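Local coordinates for protein diacylglycerol lipase (Aspergillus oryzae, PDB 5XK2) that probably hydrolyses the ester bonds of mono- and diacylglycerols, being a class 3 lipase of the alpha/beta-hydrolase fold, here in a closed conformation, at residues 106-111 against 186-191; 166-171 against 193-198; 118-123 against 156-161; 177-182 against 204-209. All blocks are in the same frame, centred on the assembly; numbering follows the deposited sequence.

Contact 1. Residues 106-111 against 186-191; sequences TDPGLC and KPLAEF
The loop that lays P108, L110 and C111 against L188 and F191 contains an Asx turn, G109 N to D107 OD1 at 2.9 Å. The N-H arrives on the anti side of the carboxylate, 32° out of its plane. No hydrogen bond crosses between the two segments; the side chains meet through apolar and sulfur-aromatic contacts. C111 sets CB over one face of the F191 ring, 14° off the ring normal, while its SG meets that ring obliquely and comes within 3.5 Å of F191 CG. SG is also bonded to C114 in a disulfide, which limits how the sulfur can turn away from the ring. The carbonyl of L110 shares the face taken by CB, with O 3.7 Å from F191 CZ. In fold terms, the connection between the two short antiparallel strands 105-106 and 116-117 packs against helix 186-195 at the molecular surface. About one helical turn separates L188 from F191, and both reach the loop. With chi1 at 179° the L188 side chain extends past its carbonyl side toward the loop, where its methyls touch different residues: CD1 sits 3.8 Å from C111 SG and 4.0 Å from L110 CD1, and CD2 approaches P108 CG more loosely at 4.4 Å. Beyond the loop, P108 and L110 also rest on W121 of helix 118-138.

Contact 2. Residues 166-171 against 193-198; sequences LRTKNY and TNQGNN
R167 reaches across to Q195 and N198 with an extended chain, and the two amides meet its guanidinium at quite different tilts. The Q195 amide stands almost perpendicular to the guanidinium, the planes 84° apart, yet its OE1 still lies in the guanidinium plane and takes a nearly straight bond from NH1 at 3.0 Å. Seen from the amide, that same NH1 sits above the carbonyl plane and off the lone pairs. N198 is turned less steeply, at 56°. Its OD1 is gripped end-on by both terminal nitrogens, NH1 and NH2 each at 2.9 Å; NH1 lies in the carbonyl plane on a lone pair, while NH2 comes from above it. G196 O sits over one face of the guanidinium, toward its rim, 3.1 Å above the plane, at an angle too poor for a hydrogen bond.

Two helix ends are joined here. Helix 154-168 stops in a Schellman motif, with N170 as the positive-phi C-prime residue, and helix 186-195 gives way at G196, also of positive phi, to the strand that begins at N198. Lower on the R167 chain, CD lies 3.2 Å from Q195 OE1 and CB 3.5 Å from Q195 NE2, so the glutamine amide also crosses against the aliphatic part of R167. Second partners hold these groups in place: R167 NE bonds to A173 O, Q195 NE2 to A164 O, and N198 ND2 to I192 O. T168 adds only its methyl, CG2, at 4.0 Å from Q195 NE2; its hydroxyl bonds to D165 O instead.

Contact 3. Residues 118-123 against 156-161; sequences LGFWTA and AAIASL
Helix 154-168 follows what is probably the nucleophile elbow of the alpha/beta-hydrolase fold, a GxSxG turn with S153 at its centre, and the start of helix 118-138 packs across its first turns. F120, W121 and A123 meet A157, I158 and L161 there. The axes of the two short helical segments come within 8.7 Å and cross at -70°. A157 places its CB over the middle of the F120 ring, 3.4 Å from the centroid and only 3° off the normal: a CH-pi contact in which the methyl is nearly equidistant from all six ring carbons. I158 lies at about a right angle to F120, and beyond it CD1 reaches A123 CB at 3.6 Å. L161 works from two of its carbons. Its CD1 pushes in beside the helix 118-138 backbone, 3.5 Å from W121 N and 3.7 Å from F120 CB, while its CB meets the edge of the indole, 3.9 Å from W121 CE3. W121 points away from helix 154-168 at its base, but with CG anti to N (chi1 -179°) the indole swings back far enough to offer that edge. Every residue that touches is buried. Around the crossing, W97 meets the F120 ring, W124 packs edge-to-face with W121, and I158 continues onto T71 of strand 71-78 and F88 of strand 83-89.

Contact 4. Residues 177-182 against 204-209; sequences AYAAPR and NDDPVP
The backbones come closest where P181, in the loop after strand 173-178, meets P209 in a short 3-10 turn; their CA atoms are 4.2 Å apart, and P209 CA directs a C-H...O contact of 3.4 Å at A180 O. Beside this backbone approach, P181 and V208 lie side by side and point the same way, with P181 CG 3.7 Å from V208 CG1. A179, in a positive-phi conformation just past the end of strand 173-178, sets its CB 3.7 Å from D206 OD2. That carboxylate is held from several directions. OD1 closes an Asx turn by accepting from V208 N at 3.0 Å, a fairly straight bond (162°) that comes in from above the carboxylate plane, and OD2 bonds to Y271 OH and H268 ND1. The geometry is consistent with D206 as the acid of a Ser-His-Asp triad with S153 and H268, placed as in other alpha/beta hydrolases in the loop after a strand of the central sheet, here 198-203. At the other end, R182 lays the face of its guanidinium over P209 O, with CZ 4.0 Å from that oxygen. The pair is not hydrogen-bonded: R182 NH1 bonds to P212 O, and P209 O accepts from H220 NE2.

In the fold
Contact 3 touches both contact 1 and contact 4 and shares helix 154-168 with contact 2. That helix leaves the probable nucleophile elbow, and A156 CB touches Y178 O of contact 4 at 3.4 Å, which joins the buried helix pair to the end of strand 173-178 and the loop after it, which packs against the segment holding the probable acid D206; the two centres are 14 Å apart. Contact 1 lies 13 Å from contact 3, centre to centre, meeting it where P108 O approaches W121 CZ2 at 3.3 Å. Contact 2 shares helix 186-195 with contact 1 and touches it through F191 CE2 and T168 CG2, 3.8 Å apart. Contacts 1 and 2 are surface contacts 20 and 21 Å, centre to centre, from contact 4.

Contact 1. Residues 106-111 against 186-191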
# COMPACT_ATOMS: atom_id res chain seq x y z
N THR A 106 -5.92 -9.98 20.99
CA THR A 106 -7.13 -10.63 21.51
C THR A 106 -6.76 -12.01 22.06
O THR A 106 -5.70 -12.53 21.74
CB THR A 106 -8.19 -10.74 20.39
OG1 THR A 106 -9.47 -11.05 20.95
CG2 THR A 106 -7.80 -11.80 19.35
N ASP A 107 -7.62 -12.59 22.89
CA ASP A 107 -7.38 -13.92 23.45
C ASP A 107 -8.02 -14.98 22.56
O ASP A 107 -9.25 -15.08 22.49
CB ASP A 107 -7.96 -13.99 24.88
CG ASP A 107 -7.67 -15.31 25.60
OD1 ASP A 107 -7.23 -16.29 24.97
OD2 ASP A 107 -7.90 -15.36 26.83
N PRO A 108 -7.21 -15.75 21.81
CA PRO A 108 -7.68 -16.82 20.93
C PRO A 108 -8.11 -18.11 21.64
O PRO A 108 -8.56 -19.02 20.95
CB PRO A 108 -6.47 -17.08 20.02
CG PRO A 108 -5.32 -16.85 20.93
CD PRO A 108 -5.73 -15.69 21.83
N GLY A 109 -7.85 -18.23 22.94
CA GLY A 109 -8.26 -19.42 23.67
C GLY A 109 -7.39 -20.62 23.35
O GLY A 109 -7.86 -21.76 23.35
N LEU A 110 -6.13 -20.36 23.01
CA LEU A 110 -5.22 -21.44 22.64
C LEU A 110 -4.24 -21.94 23.69
O LEU A 110 -3.81 -23.08 23.62
CB LEU A 110 -4.39 -21.01 21.43
CG LEU A 110 -5.20 -20.64 20.18
CD1 LEU A 110 -4.29 -20.18 19.06
CD2 LEU A 110 -6.06 -21.82 19.75
N CYS A 111 -3.94 -21.11 24.68
CA CYS A 111 -2.93 -21.45 25.68
C CYS A 111 -2.84 -20.35 26.73
O CYS A 111 -3.37 -19.24 26.55
CB CYS A 111 -1.54 -21.69 25.04
SG CYS A 111 -1.00 -20.59 23.68
N LYS A 186 4.51 -13.32 23.08
CA LYS A 186 5.57 -14.31 23.29
C LYS A 186 5.03 -15.69 23.70
O LYS A 186 5.44 -16.69 23.11
CB LYS A 186 6.63 -13.81 24.31
CG LYS A 186 7.97 -14.56 24.16
CD LYS A 186 9.11 -13.91 24.97
CE LYS A 186 10.48 -14.43 24.49
NZ LYS A 186 11.61 -13.65 25.08
N PRO A 187 4.10 -15.77 24.69
CA PRO A 187 3.59 -17.11 25.03
C PRO A 187 2.96 -17.84 23.84
O PRO A 187 3.19 -19.04 23.68
CB PRO A 187 2.53 -16.81 26.11
CG PRO A 187 2.97 -15.54 26.71
CD PRO A 187 3.60 -14.74 25.61
N LEU A 188 2.22 -17.13 23.00
CA LEU A 188 1.60 -17.79 21.85
C LEU A 188 2.66 -18.19 20.82
O LEU A 188 2.58 -19.26 20.22
CB LEU A 188 0.54 -16.91 21.20
CG LEU A 188 -0.14 -17.52 19.97
CD1 LEU A 188 -0.74 -18.90 20.32
CD2 LEU A 188 -1.23 -16.59 19.40
N ALA A 189 3.65 -17.33 20.60
CA ALA A 189 4.69 -17.70 19.64
C ALA A 189 5.46 -18.92 20.12
O ALA A 189 5.79 -19.78 19.31
CB ALA A 189 5.63 -16.54 19.39
N GLU A 190 5.72 -19.02 21.43
CA GLU A 190 6.40 -20.22 21.94
C GLU A 190 5.53 -21.46 21.79
O GLU A 190 6.01 -22.53 21.42
CB GLU A 190 6.79 -20.04 23.43
CG GLU A 190 7.74 -18.84 23.62
CD GLU A 190 8.16 -18.63 25.08
OE1 GLU A 190 7.94 -19.54 25.91
OE2 GLU A 190 8.70 -17.54 25.36
N PHE A 191 4.24 -21.32 22.06
CA PHE A 191 3.31 -22.43 21.88
C PHE A 191 3.30 -22.94 20.43
O PHE A 191 3.43 -24.14 20.19
CB PHE A 191 1.91 -22.00 22.31
CG PHE A 191 0.87 -23.08 22.18
CD1 PHE A 191 0.88 -24.18 23.02
CD2 PHE A 191 -0.14 -22.97 21.24
CE1 PHE A 191 -0.10 -25.17 22.91
CE2 PHE A 191 -1.12 -23.95 21.12
CZ PHE A 191 -1.10 -25.05 21.95

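Contact 2. Residues 166-171 against 193-198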
# COMPACT_ATOMS: atom_id res chain seq x y z
N LEU A 166 -5.99 -25.25 14.41
CA LEU A 166 -6.27 -26.58 13.90
C LEU A 166 -5.50 -27.66 14.65
O LEU A 166 -6.04 -28.73 14.95
CB LEU A 166 -5.97 -26.65 12.39
CG LEU A 166 -7.00 -25.89 11.55
CD1 LEU A 166 -6.53 -25.83 10.09
CD2 LEU A 166 -8.39 -26.55 11.61
N ARG A 167 -4.23 -27.40 14.98
CA ARG A 167 -3.45 -28.39 15.70
C ARG A 167 -4.01 -28.67 17.08
O ARG A 167 -3.96 -29.82 17.52
CB ARG A 167 -1.99 -27.92 15.84
CG ARG A 167 -1.23 -27.95 14.52
CD ARG A 167 -0.04 -27.00 14.67
NE ARG A 167 0.71 -26.90 13.42
CZ ARG A 167 1.66 -26.00 13.22
NH1 ARG A 167 1.93 -25.09 14.15
NH2 ARG A 167 2.32 -25.99 12.06
N THR A 168 -4.57 -27.66 17.74
CA THR A 168 -5.16 -27.90 19.07
C THR A 168 -6.42 -28.75 18.94
O THR A 168 -6.93 -29.28 19.93
CB THR A 168 -5.49 -26.59 19.82
OG1 THR A 168 -6.59 -25.89 19.21
CG2 THR A 168 -4.27 -25.68 19.91
N LYS A 169 -6.95 -28.82 17.73
CA LYS A 169 -8.13 -29.62 17.41
C LYS A 169 -7.79 -30.99 16.80
O LYS A 169 -8.65 -31.65 16.21
CB LYS A 169 -9.06 -28.82 16.50
CG LYS A 169 -9.62 -27.56 17.16
CD LYS A 169 -10.43 -26.75 16.14
CE LYS A 169 -10.87 -25.40 16.66
NZ LYS A 169 -11.03 -25.34 18.13
N ASN A 170 -6.51 -31.35 16.86
CA ASN A 170 -5.94 -32.64 16.41
C ASN A 170 -5.63 -32.74 14.93
O ASN A 170 -5.23 -33.81 14.47
CB ASN A 170 -6.83 -33.86 16.78
CG ASN A 170 -7.24 -33.88 18.23
OD1 ASN A 170 -8.41 -34.11 18.53
ND2 ASN A 170 -6.30 -33.65 19.14
N TYR A 171 -5.85 -31.67 14.16
CA TYR A 171 -5.47 -31.71 12.74
C TYR A 171 -3.97 -31.48 12.66
O TYR A 171 -3.48 -30.49 13.21
CB TYR A 171 -6.23 -30.65 11.92
CG TYR A 171 -7.73 -30.77 11.99
CD1 TYR A 171 -8.43 -31.60 11.10
CD2 TYR A 171 -8.46 -30.08 12.96
CE1 TYR A 171 -9.83 -31.72 11.18
CE2 TYR A 171 -9.84 -30.21 13.05
CZ TYR A 171 -10.52 -31.03 12.16
OH TYR A 171 -11.88 -31.14 12.28
N THR A 193 5.50 -22.41 17.99
CA THR A 193 6.83 -22.91 17.66
C THR A 193 7.01 -24.36 18.11
O THR A 193 7.50 -25.21 17.37
CB THR A 193 7.90 -22.00 18.32
OG1 THR A 193 7.82 -20.70 17.72
CG2 THR A 193 9.32 -22.57 18.17
N ASN A 194 6.60 -24.64 19.35
CA ASN A 194 6.84 -25.98 19.86
C ASN A 194 5.80 -27.01 19.40
O ASN A 194 5.96 -28.20 19.65
CB ASN A 194 6.93 -25.92 21.38
CG ASN A 194 8.26 -25.34 21.82
OD1 ASN A 194 9.30 -25.88 21.47
ND2 ASN A 194 8.24 -24.24 22.55
N GLN A 195 4.80 -26.57 18.64
CA GLN A 195 3.96 -27.53 17.91
C GLN A 195 4.73 -28.18 16.76
O GLN A 195 4.38 -29.27 16.29
CB GLN A 195 2.71 -26.84 17.35
CG GLN A 195 1.71 -26.38 18.40
CD GLN A 195 0.56 -25.60 17.78
OE1 GLN A 195 0.74 -24.82 16.84
NE2 GLN A 195 -0.64 -25.81 18.31
N GLY A 196 5.77 -27.50 16.29
CA GLY A 196 6.55 -27.99 15.17
C GLY A 196 5.86 -27.85 13.83
O GLY A 196 4.73 -27.34 13.75
N ASN A 197 6.53 -28.33 12.79
CA ASN A 197 6.00 -28.29 11.41
C ASN A 197 5.65 -26.88 10.98
O ASN A 197 4.62 -26.66 10.35
CB ASN A 197 4.76 -29.19 11.27
CG ASN A 197 5.02 -30.65 11.62
OD1 ASN A 197 4.30 -31.24 12.44
ND2 ASN A 197 6.05 -31.23 11.03
N ASN A 198 6.52 -25.93 11.34
CA ASN A 198 6.38 -24.52 10.96
C ASN A 198 7.44 -24.09 9.97
O ASN A 198 8.64 -24.17 10.27
CB ASN A 198 6.49 -23.63 12.18
CG ASN A 198 5.43 -23.95 13.23
OD1 ASN A 198 4.25 -23.98 12.92
ND2 ASN A 198 5.87 -24.21 14.46

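Contact 3. Residues 118-123 against 156-161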
# COMPACT_ATOMS: atom_id res chain seq x y z
N LEU A 118 -5.67 -9.21 16.60
CA LEU A 118 -7.13 -9.29 16.49
C LEU A 118 -7.62 -9.44 15.06
O LEU A 118 -8.50 -10.26 14.77
CB LEU A 118 -7.77 -8.05 17.12
CG LEU A 118 -9.29 -7.95 16.92
CD1 LEU A 118 -10.02 -9.06 17.64
CD2 LEU A 118 -9.78 -6.59 17.38
N GLY A 119 -7.04 -8.65 14.16
CA GLY A 119 -7.50 -8.67 12.77
C GLY A 119 -7.34 -10.04 12.14
O GLY A 119 -8.26 -10.56 11.49
N PHE A 120 -6.16 -10.62 12.29
CA PHE A 120 -5.87 -11.92 11.67
C PHE A 120 -6.67 -13.03 12.34
O PHE A 120 -7.15 -13.96 11.67
CB PHE A 120 -4.38 -12.24 11.73
CG PHE A 120 -3.51 -11.28 10.99
CD1 PHE A 120 -3.80 -10.92 9.67
CD2 PHE A 120 -2.38 -10.75 11.59
CE1 PHE A 120 -2.97 -10.02 8.99
CE2 PHE A 120 -1.55 -9.87 10.92
CZ PHE A 120 -1.86 -9.50 9.62
N TRP A 121 -6.83 -12.94 13.66
CA TRP A 121 -7.59 -13.96 14.37
C TRP A 121 -9.05 -13.89 13.93
O TRP A 121 -9.69 -14.91 13.71
CB TRP A 121 -7.48 -13.80 15.89
CG TRP A 121 -8.26 -14.88 16.64
CD1 TRP A 121 -9.40 -14.71 17.37
CD2 TRP A 121 -7.96 -16.28 16.68
NE1 TRP A 121 -9.81 -15.93 17.89
CE2 TRP A 121 -8.94 -16.90 17.48
CE3 TRP A 121 -6.93 -17.06 16.14
CZ2 TRP A 121 -8.93 -18.27 17.73
CZ3 TRP A 121 -6.92 -18.42 16.40
CH2 TRP A 121 -7.92 -19.02 17.19
N THR A 122 -9.57 -12.67 13.80
CA THR A 122 -10.94 -12.47 13.31
C THR A 122 -11.14 -13.06 11.91
O THR A 122 -12.15 -13.74 11.66
CB THR A 122 -11.30 -10.97 13.31
OG1 THR A 122 -11.25 -10.48 14.66
CG2 THR A 122 -12.71 -10.76 12.74
N ALA A 123 -10.17 -12.84 11.03
CA ALA A 123 -10.25 -13.37 9.67
C ALA A 123 -10.38 -14.89 9.68
O ALA A 123 -11.19 -15.46 8.95
CB ALA A 123 -9.02 -12.94 8.87
N ALA A 156 -0.47 -15.25 4.92
CA ALA A 156 0.44 -16.10 5.70
C ALA A 156 0.23 -15.88 7.20
O ALA A 156 0.43 -16.80 7.99
CB ALA A 156 1.88 -15.81 5.33
N ALA A 157 -0.15 -14.67 7.59
CA ALA A 157 -0.48 -14.41 8.99
C ALA A 157 -1.73 -15.19 9.40
O ALA A 157 -1.79 -15.84 10.44
CB ALA A 157 -0.67 -12.93 9.21
N ILE A 158 -2.75 -15.12 8.56
CA ILE A 158 -3.98 -15.87 8.84
C ILE A 158 -3.66 -17.35 8.91
O ILE A 158 -4.10 -18.04 9.83
CB ILE A 158 -5.07 -15.57 7.78
CG1 ILE A 158 -5.42 -14.08 7.83
CG2 ILE A 158 -6.31 -16.45 8.03
CD1 ILE A 158 -6.24 -13.59 6.63
N ALA A 159 -2.85 -17.83 7.96
CA ALA A 159 -2.47 -19.23 7.96
C ALA A 159 -1.78 -19.63 9.26
O ALA A 159 -2.00 -20.74 9.75
CB ALA A 159 -1.56 -19.54 6.78
N SER A 160 -0.92 -18.75 9.79
CA SER A 160 -0.19 -19.04 11.03
C SER A 160 -1.14 -19.35 12.19
O SER A 160 -0.97 -20.34 12.92
CB SER A 160 0.72 -17.86 11.41
OG SER A 160 1.71 -17.66 10.42
N LEU A 161 -2.15 -18.49 12.34
CA LEU A 161 -3.11 -18.67 13.43
C LEU A 161 -4.05 -19.85 13.15
O LEU A 161 -4.42 -20.57 14.07
CB LEU A 161 -3.91 -17.40 13.67
CG LEU A 161 -3.09 -16.21 14.17
CD1 LEU A 161 -3.97 -14.97 14.20
CD2 LEU A 161 -2.51 -16.48 15.58

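Contact 4. Residues 177-182 against 204-209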
# COMPACT_ATOMS: atom_id res chain seq x y z
N ALA A 177 4.30 -20.36 5.80
CA ALA A 177 3.90 -18.97 5.94
C ALA A 177 4.92 -18.07 5.26
O ALA A 177 5.90 -17.66 5.87
CB ALA A 177 3.77 -18.62 7.42
N TYR A 178 4.62 -17.68 4.03
CA TYR A 178 5.60 -16.94 3.24
C TYR A 178 5.40 -15.46 3.47
O TYR A 178 4.32 -14.96 3.20
CB TYR A 178 5.43 -17.27 1.75
CG TYR A 178 5.69 -18.72 1.41
CD1 TYR A 178 6.98 -19.17 1.11
CD2 TYR A 178 4.64 -19.65 1.38
CE1 TYR A 178 7.23 -20.51 0.81
CE2 TYR A 178 4.87 -20.99 1.07
CZ TYR A 178 6.17 -21.41 0.79
OH TYR A 178 6.39 -22.74 0.47
N ALA A 179 6.42 -14.77 3.98
CA ALA A 179 6.37 -13.31 4.13
C ALA A 179 5.35 -12.87 5.17
O ALA A 179 4.72 -11.83 5.04
CB ALA A 179 6.04 -12.62 2.78
N ALA A 180 5.21 -13.66 6.23
CA ALA A 180 4.18 -13.38 7.22
C ALA A 180 4.54 -12.24 8.16
O ALA A 180 5.66 -12.18 8.68
CB ALA A 180 3.92 -14.64 8.07
N PRO A 181 3.58 -11.36 8.41
CA PRO A 181 3.58 -10.50 9.60
C PRO A 181 3.65 -11.32 10.88
O PRO A 181 3.30 -12.50 10.87
CB PRO A 181 2.22 -9.79 9.53
CG PRO A 181 1.77 -9.90 8.10
CD PRO A 181 2.38 -11.18 7.56
N ARG A 182 4.04 -10.69 11.99
CA ARG A 182 3.87 -11.29 13.31
C ARG A 182 2.37 -11.44 13.64
O ARG A 182 1.55 -10.63 13.17
CB ARG A 182 4.54 -10.44 14.38
CG ARG A 182 6.04 -10.34 14.21
CD ARG A 182 6.67 -9.60 15.38
NE ARG A 182 8.13 -9.54 15.22
CZ ARG A 182 8.81 -8.49 14.76
NH1 ARG A 182 8.17 -7.37 14.42
NH2 ARG A 182 10.14 -8.56 14.66
N ASN A 204 15.14 -11.03 2.38
CA ASN A 204 15.95 -9.81 2.47
C ASN A 204 15.32 -8.80 3.43
O ASN A 204 15.03 -9.14 4.58
CB ASN A 204 16.18 -9.22 1.07
CG ASN A 204 17.12 -10.08 0.24
OD1 ASN A 204 18.03 -10.71 0.79
ND2 ASN A 204 16.91 -10.12 -1.08
N ASP A 205 15.12 -7.57 2.95
CA ASP A 205 14.64 -6.45 3.76
C ASP A 205 13.13 -6.24 3.68
O ASP A 205 12.64 -5.13 3.87
CB ASP A 205 15.39 -5.15 3.43
CG ASP A 205 15.33 -4.77 1.96
OD1 ASP A 205 14.82 -5.55 1.14
OD2 ASP A 205 15.83 -3.66 1.64
N ASP A 206 12.39 -7.28 3.30
CA ASP A 206 10.92 -7.17 3.24
C ASP A 206 10.37 -6.48 4.51
O ASP A 206 10.67 -6.90 5.61
CB ASP A 206 10.35 -8.58 3.07
CG ASP A 206 8.83 -8.62 3.03
OD1 ASP A 206 8.16 -7.56 3.08
OD2 ASP A 206 8.31 -9.76 2.93
N PRO A 207 9.63 -5.37 4.35
CA PRO A 207 9.15 -4.68 5.56
C PRO A 207 8.01 -5.38 6.31
O PRO A 207 7.82 -5.14 7.51
CB PRO A 207 8.66 -3.33 5.02
CG PRO A 207 8.27 -3.60 3.60
CD PRO A 207 9.29 -4.64 3.11
N VAL A 208 7.24 -6.21 5.61
CA VAL A 208 6.01 -6.73 6.20
C VAL A 208 6.25 -7.65 7.42
O VAL A 208 5.54 -7.50 8.41
CB VAL A 208 5.15 -7.41 5.12
CG1 VAL A 208 3.89 -8.04 5.73
CG2 VAL A 208 4.73 -6.34 4.06
N PRO A 209 7.26 -8.54 7.39
CA PRO A 209 7.54 -9.36 8.58
C PRO A 209 8.03 -8.57 9.79
O PRO A 209 8.33 -9.19 10.81
CB PRO A 209 8.59 -10.37 8.09
CG PRO A 209 8.29 -10.49 6.62
CD PRO A 209 8.01 -9.06 6.22